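Local coordinates for MccB protein (Escherichia coli, PDB 6OM4) that probably activates the C-terminus of the N-formylated heptapeptide MccA with ATP to form the peptidyl-nucleotide phosphoramidate core of microcin C7, at residues L121-I133 and R157-T171. Residues are numbered along the deposited sequence; the frame is centred on the assembly and turned at random.
Sequences LGCGGIGNHVSVI and RQVLFSEDDVGKNKT. With ND7 (5'-O-[(S)-amino(hydroxy)phosphoryl]adenosine), chain M; POP (pyrophosphate 2-), chain G.
An unusual chi1 of -95° carries N128 OD1 to the turn Q158-F161. There it accepts L160 N at 2.9 Å in its carbonyl plane, with an N-H...O angle of 155°, while N128 ND2 turns back to G124 O, which it meets from above the carbonyl plane. With OD1 taken by L160 N and ND2 given to G124 O, the side-chain amide is held at both ends; G124 O also accepts N128 N. At Q158, CG lies opposite the carbonyl carbon and the chain then runs straight, which lays the amide over the backbone of G124, CD to CA 3.5 Å. The F161 ring stands almost perpendicular to the N128 amide, with OD1 over its centre. H129 is engaged differently: V159 CG1 sits over one face in a CH-pi contact, 3.7 Å from the ring centroid, and R157 O lies at the ring edge.

G122, G124 and G127 fit the GxGxxG turn of a Rossmann-type nucleotide fold, as in other ThiF/E1 enzymes, leading from strand 117-121 into helix 125-136. G125 N at the helix start donates a nearly straight bond to ND7 O2A (2.9 Å, 168°), a phosphoryl oxygen that R157 NH2 also grips. G124 CA lies 3.3 Å from ND7 O5'.

From segment 157-171, R157 NH2 bonds POP O1 as well. Q158 NE2 donates to POP O4 at 2.9 Å, and Q158 OE1 receives K170 NZ in the carbonyl plane, on a lone pair. K170 passes C123 O with CD at 3.4 Å, then places NZ on POP O6 and ND7 O3'. These bonds to POP are consistent with K170 and R157 together offsetting the pyrophosphate charge. The K170 ammonium also has a weak bond to D148, a magnesium ligand.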
loop_
_atom_site.group_PDB
_atom_site.type_symbol
_atom_site.label_atom_id
_atom_site.label_comp_id
_atom_site.label_asym_id
_atom_site.label_seq_id
_atom_site.Cartn_x
_atom_site.Cartn_y
_atom_site.Cartn_z
ATOM N N LEU A 121 13.912 3.902 1.032
ATOM C CA LEU A 121 14.963 4.197 2.005
ATOM C C LEU A 121 15.068 2.982 2.931
ATOM O O LEU A 121 14.261 2.819 3.864
ATOM C CB LEU A 121 14.640 5.502 2.741
ATOM C CG LEU A 121 15.648 5.916 3.817
ATOM C CD1 LEU A 121 17.076 5.919 3.297
ATOM C CD2 LEU A 121 15.286 7.278 4.395
ATOM N N GLY A 122 16.028 2.108 2.606
ATOM C CA GLY A 122 16.194 0.841 3.273
ATOM C C GLY A 122 15.723 -0.281 2.386
ATOM O O GLY A 122 14.531 -0.369 2.089
ATOM N N CYS A 123 16.662 -1.177 2.069
ATOM C CA CYS A 123 16.535 -2.272 1.091
ATOM C C CYS A 123 16.669 -3.643 1.761
ATOM O O CYS A 123 17.191 -4.584 1.182
ATOM C CB CYS A 123 17.599 -2.122 0.011
ATOM S SG CYS A 123 17.274 -0.738 -1.119
ATOM N N GLY A 124 16.092 -3.773 2.947
ATOM C CA GLY A 124 16.021 -5.022 3.658
ATOM C C GLY A 124 14.680 -5.704 3.463
ATOM O O GLY A 124 14.131 -5.724 2.339
ATOM N N GLY A 125 14.105 -6.237 4.552
ATOM C CA GLY A 125 12.894 -7.060 4.420
ATOM C C GLY A 125 11.729 -6.276 3.820
ATOM O O GLY A 125 11.020 -6.685 2.863
ATOM N N ILE A 126 11.442 -5.137 4.442
ATOM C CA ILE A 126 10.345 -4.326 3.952
ATOM C C ILE A 126 10.661 -3.802 2.550
ATOM O O ILE A 126 9.820 -3.871 1.625
ATOM C CB ILE A 126 10.011 -3.199 4.937
ATOM C CG1 ILE A 126 9.511 -3.763 6.271
ATOM C CG2 ILE A 126 9.071 -2.182 4.311
ATOM C CD1 ILE A 126 8.247 -4.559 6.235
ATOM N N GLY A 127 11.861 -3.279 2.365
ATOM C CA GLY A 127 12.239 -2.680 1.099
ATOM C C GLY A 127 12.170 -3.646 -0.074
ATOM O O GLY A 127 11.755 -3.290 -1.189
ATOM N N ASN A 128 12.607 -4.891 0.135
ATOM C CA ASN A 128 12.544 -5.905 -0.869
ATOM C C ASN A 128 11.098 -6.085 -1.364
ATOM O O ASN A 128 10.834 -6.108 -2.545
ATOM C CB ASN A 128 13.019 -7.265 -0.358
ATOM C CG ASN A 128 14.474 -7.572 -0.646
ATOM O OD1 ASN A 128 14.770 -8.539 -1.345
ATOM N ND2 ASN A 128 15.381 -6.813 -0.065
ATOM N N HIS A 129 10.174 -6.257 -0.431
ATOM C CA HIS A 129 8.835 -6.629 -0.782
ATOM C C HIS A 129 8.083 -5.447 -1.386
ATOM O O HIS A 129 7.350 -5.639 -2.355
ATOM C CB HIS A 129 8.089 -7.201 0.419
ATOM C CG HIS A 129 8.252 -8.683 0.501
ATOM N ND1 HIS A 129 9.314 -9.304 1.121
ATOM C CD2 HIS A 129 7.509 -9.655 -0.026
ATOM C CE1 HIS A 129 9.189 -10.613 0.980
ATOM N NE2 HIS A 129 8.099 -10.853 0.275
ATOM N N VAL A 130 8.294 -4.250 -0.852
ATOM C CA VAL A 130 7.626 -3.061 -1.411
ATOM C C VAL A 130 8.148 -2.801 -2.824
ATOM O O VAL A 130 7.346 -2.560 -3.742
ATOM C CB VAL A 130 7.842 -1.818 -0.512
ATOM C CG1 VAL A 130 7.352 -0.519 -1.158
ATOM C CG2 VAL A 130 7.192 -2.018 0.829
ATOM N N SER A 131 9.471 -2.773 -2.992
ATOM C CA SER A 131 10.053 -2.434 -4.303
ATOM C C SER A 131 9.519 -3.340 -5.426
ATOM O O SER A 131 9.243 -2.851 -6.521
ATOM C CB SER A 131 11.574 -2.395 -4.270
ATOM O OG SER A 131 12.131 -3.697 -4.170
ATOM N N VAL A 132 9.407 -4.656 -5.199
ATOM C CA VAL A 132 9.037 -5.530 -6.272
ATOM C C VAL A 132 7.547 -5.340 -6.596
ATOM O O VAL A 132 7.151 -5.423 -7.744
ATOM C CB VAL A 132 9.406 -6.999 -5.994
ATOM C CG1 VAL A 132 8.556 -7.650 -4.889
ATOM C CG2 VAL A 132 9.337 -7.774 -7.288
ATOM N N ILE A 133 6.717 -5.093 -5.589
ATOM C CA ILE A 133 5.316 -4.801 -5.900
ATOM C C ILE A 133 5.240 -3.546 -6.766
ATOM O O ILE A 133 4.476 -3.494 -7.761
ATOM C CB ILE A 133 4.479 -4.622 -4.612
ATOM C CG1 ILE A 133 4.367 -5.950 -3.872
ATOM C CG2 ILE A 133 3.124 -4.049 -4.959
ATOM C CD1 ILE A 133 4.010 -5.841 -2.426
ATOM N N ARG A 157 13.488 -13.343 4.666
ATOM C CA ARG A 157 12.504 -12.265 4.372
ATOM C C ARG A 157 12.799 -11.527 3.047
ATOM O O ARG A 157 11.856 -10.972 2.417
ATOM C CB ARG A 157 12.529 -11.197 5.485
ATOM C CG ARG A 157 12.288 -11.730 6.898
ATOM C CD ARG A 157 12.890 -10.906 8.044
ATOM N NE ARG A 157 13.967 -9.996 7.644
ATOM C CZ ARG A 157 15.259 -10.072 7.958
ATOM N NH1 ARG A 157 15.952 -11.224 7.947
ATOM N NH2 ARG A 157 15.821 -8.928 8.306
ATOM N N GLN A 158 14.080 -11.468 2.634
ATOM C CA GLN A 158 14.548 -10.518 1.626
ATOM C C GLN A 158 14.530 -11.251 0.291
ATOM O O GLN A 158 15.531 -11.775 -0.163
ATOM C CB GLN A 158 15.892 -9.902 2.033
ATOM C CG GLN A 158 15.751 -9.135 3.338
ATOM C CD GLN A 158 16.918 -8.385 3.932
ATOM O OE1 GLN A 158 17.871 -8.023 3.261
ATOM N NE2 GLN A 158 16.874 -8.203 5.246
ATOM N N VAL A 159 13.320 -11.304 -0.272
ATOM C CA VAL A 159 12.885 -12.275 -1.233
ATOM C C VAL A 159 13.627 -12.139 -2.563
ATOM O O VAL A 159 13.663 -13.065 -3.307
ATOM C CB VAL A 159 11.355 -12.189 -1.415
ATOM C CG1 VAL A 159 10.893 -10.876 -2.016
ATOM C CG2 VAL A 159 10.850 -13.375 -2.206
ATOM N N LEU A 160 14.193 -10.961 -2.855
ATOM C CA LEU A 160 14.894 -10.814 -4.116
ATOM C C LEU A 160 16.325 -11.349 -4.089
ATOM O O LEU A 160 16.933 -11.490 -5.207
ATOM C CB LEU A 160 14.889 -9.355 -4.506
ATOM C CG LEU A 160 13.514 -8.714 -4.642
ATOM C CD1 LEU A 160 13.692 -7.251 -4.956
ATOM C CD2 LEU A 160 12.685 -9.415 -5.705
ATOM N N PHE A 161 16.787 -11.844 -2.930
ATOM C CA PHE A 161 18.166 -12.277 -2.749
ATOM C C PHE A 161 18.237 -13.809 -2.781
ATOM O O PHE A 161 17.391 -14.492 -2.245
ATOM C CB PHE A 161 18.778 -11.750 -1.451
ATOM C CG PHE A 161 18.773 -10.247 -1.273
ATOM C CD1 PHE A 161 18.794 -9.413 -2.364
ATOM C CD2 PHE A 161 18.783 -9.683 -0.003
ATOM C CE1 PHE A 161 18.790 -8.031 -2.199
ATOM C CE2 PHE A 161 18.746 -8.304 0.163
ATOM C CZ PHE A 161 18.765 -7.486 -0.933
ATOM N N SER A 162 19.304 -14.304 -3.396
ATOM C CA SER A 162 19.613 -15.763 -3.463
ATOM C C SER A 162 20.924 -16.053 -2.718
ATOM O O SER A 162 21.679 -15.120 -2.323
ATOM C CB SER A 162 19.682 -16.173 -4.905
ATOM O OG SER A 162 18.383 -16.093 -5.470
ATOM N N GLU A 163 21.225 -17.348 -2.535
ATOM C CA GLU A 163 22.421 -17.726 -1.841
ATOM C C GLU A 163 23.636 -17.156 -2.562
ATOM O O GLU A 163 24.618 -16.801 -1.884
ATOM C CB GLU A 163 22.575 -19.246 -1.728
ATOM C CG GLU A 163 21.612 -19.869 -0.747
ATOM C CD GLU A 163 21.630 -21.389 -0.745
ATOM O OE1 GLU A 163 22.223 -21.967 -1.698
ATOM O OE2 GLU A 163 21.024 -21.993 0.168
ATOM N N ASP A 164 23.588 -17.158 -3.904
ATOM C CA ASP A 164 24.699 -16.702 -4.753
ATOM C C ASP A 164 24.956 -15.211 -4.584
ATOM O O ASP A 164 26.010 -14.712 -5.070
ATOM C CB ASP A 164 24.450 -16.909 -6.249
ATOM C CG ASP A 164 25.332 -18.001 -6.813
ATOM O OD1 ASP A 164 25.201 -19.153 -6.340
ATOM O OD2 ASP A 164 26.189 -17.678 -7.664
ATOM N N ASP A 165 24.030 -14.518 -3.908
ATOM C CA ASP A 165 24.114 -13.058 -3.763
ATOM C C ASP A 165 24.799 -12.661 -2.448
ATOM O O ASP A 165 25.051 -11.469 -2.264
ATOM C CB ASP A 165 22.732 -12.429 -3.886
ATOM C CG ASP A 165 22.063 -12.615 -5.234
ATOM O OD1 ASP A 165 22.747 -12.426 -6.251
ATOM O OD2 ASP A 165 20.858 -12.882 -5.246
ATOM N N VAL A 166 25.085 -13.611 -1.527
ATOM C CA VAL A 166 25.626 -13.272 -0.252
ATOM C C VAL A 166 26.957 -12.548 -0.463
ATOM O O VAL A 166 27.794 -13.013 -1.250
ATOM C CB VAL A 166 25.732 -14.507 0.657
ATOM C CG1 VAL A 166 26.530 -14.231 1.928
ATOM C CG2 VAL A 166 24.328 -14.994 0.965
ATOM N N GLY A 167 27.104 -11.388 0.193
ATOM C CA GLY A 167 28.302 -10.557 0.112
ATOM C C GLY A 167 28.160 -9.390 -0.860
ATOM O O GLY A 167 28.924 -8.405 -0.779
ATOM N N LYS A 168 27.179 -9.448 -1.772
ATOM C CA LYS A 168 26.960 -8.385 -2.736
ATOM C C LYS A 168 26.163 -7.265 -2.072
ATOM O O LYS A 168 25.626 -7.439 -0.972
ATOM C CB LYS A 168 26.183 -8.885 -3.960
ATOM C CG LYS A 168 26.922 -9.858 -4.870
ATOM C CD LYS A 168 26.083 -10.240 -6.069
ATOM C CE LYS A 168 26.801 -10.059 -7.388
ATOM N NZ LYS A 168 27.667 -11.221 -7.689
ATOM N N ASN A 169 26.109 -6.109 -2.738
ATOM C CA ASN A 169 25.417 -4.951 -2.179
ATOM C C ASN A 169 23.911 -5.160 -2.385
ATOM O O ASN A 169 23.472 -5.667 -3.429
ATOM C CB ASN A 169 25.942 -3.655 -2.800
ATOM C CG ASN A 169 27.175 -3.133 -2.089
ATOM O OD1 ASN A 169 27.772 -3.802 -1.241
ATOM N ND2 ASN A 169 27.560 -1.918 -2.415
ATOM N N LYS A 170 23.100 -4.768 -1.398
ATOM C CA LYS A 170 21.648 -4.900 -1.533
ATOM C C LYS A 170 21.091 -4.068 -2.691
ATOM O O LYS A 170 20.235 -4.574 -3.466
ATOM C CB LYS A 170 20.963 -4.511 -0.218
ATOM C CG LYS A 170 21.290 -5.467 0.901
ATOM C CD LYS A 170 20.395 -5.297 2.097
ATOM C CE LYS A 170 20.801 -6.240 3.198
ATOM N NZ LYS A 170 19.866 -6.132 4.337
ATOM N N THR A 171 21.531 -2.809 -2.841
ATOM C CA THR A 171 20.930 -1.981 -3.882
ATOM C C THR A 171 21.177 -2.617 -5.254
ATOM O O THR A 171 20.323 -2.534 -6.114
ATOM C CB THR A 171 21.386 -0.514 -3.796
ATOM O OG1 THR A 171 22.794 -0.481 -4.020
ATOM C CG2 THR A 171 21.059 0.113 -2.459
HETATM O O1A ND7 M . 16.712 -4.914 8.964
HETATM P PA ND7 M . 15.635 -4.836 7.920
HETATM O O2A ND7 M . 15.189 -6.134 7.263
HETATM N N3A ND7 M . 14.322 -4.134 8.738
HETATM O "O5'" ND7 M . 15.994 -3.863 6.721
HETATM C "C5'" ND7 M . 16.433 -2.522 7.096
HETATM C "C4'" ND7 M . 17.269 -2.020 5.891
HETATM C "C3'" ND7 M . 18.650 -2.760 5.900
HETATM O "O3'" ND7 M . 18.977 -3.286 4.673
HETATM C "C2'" ND7 M . 19.595 -1.630 6.493
HETATM O "O2'" ND7 M . 20.939 -1.713 5.880
HETATM C "C1'" ND7 M . 19.032 -0.471 6.124
HETATM O "O4'" ND7 M . 17.436 -0.747 6.073
HETATM N N9 ND7 M . 19.180 0.646 7.013
HETATM C C4 ND7 M . 19.602 1.893 6.665
HETATM C C5 ND7 M . 19.579 2.653 7.780
HETATM N N7 ND7 M . 19.136 1.891 8.806
HETATM C C8 ND7 M . 18.885 0.691 8.321
HETATM N N3 ND7 M . 20.003 2.399 5.480
HETATM C C2 ND7 M . 20.357 3.647 5.413
HETATM N N1 ND7 M . 20.363 4.421 6.504
HETATM C C6 ND7 M . 19.978 3.969 7.668
HETATM N N6 ND7 M . 19.995 4.830 8.837
HETATM P P1 POP G . 18.917 -7.982 10.097
HETATM O O1 POP G . 18.051 -9.234 10.238
HETATM O O2 POP G . 18.332 -6.763 10.789
HETATM O O3 POP G . 20.400 -8.168 10.391
HETATM O O POP G . 18.796 -7.737 8.517
HETATM P P2 POP G . 19.329 -6.421 7.711
HETATM O O4 POP G . 18.309 -6.149 6.645
HETATM O O5 POP G . 19.500 -5.290 8.673
HETATM O O6 POP G . 20.567 -6.815 7.032
#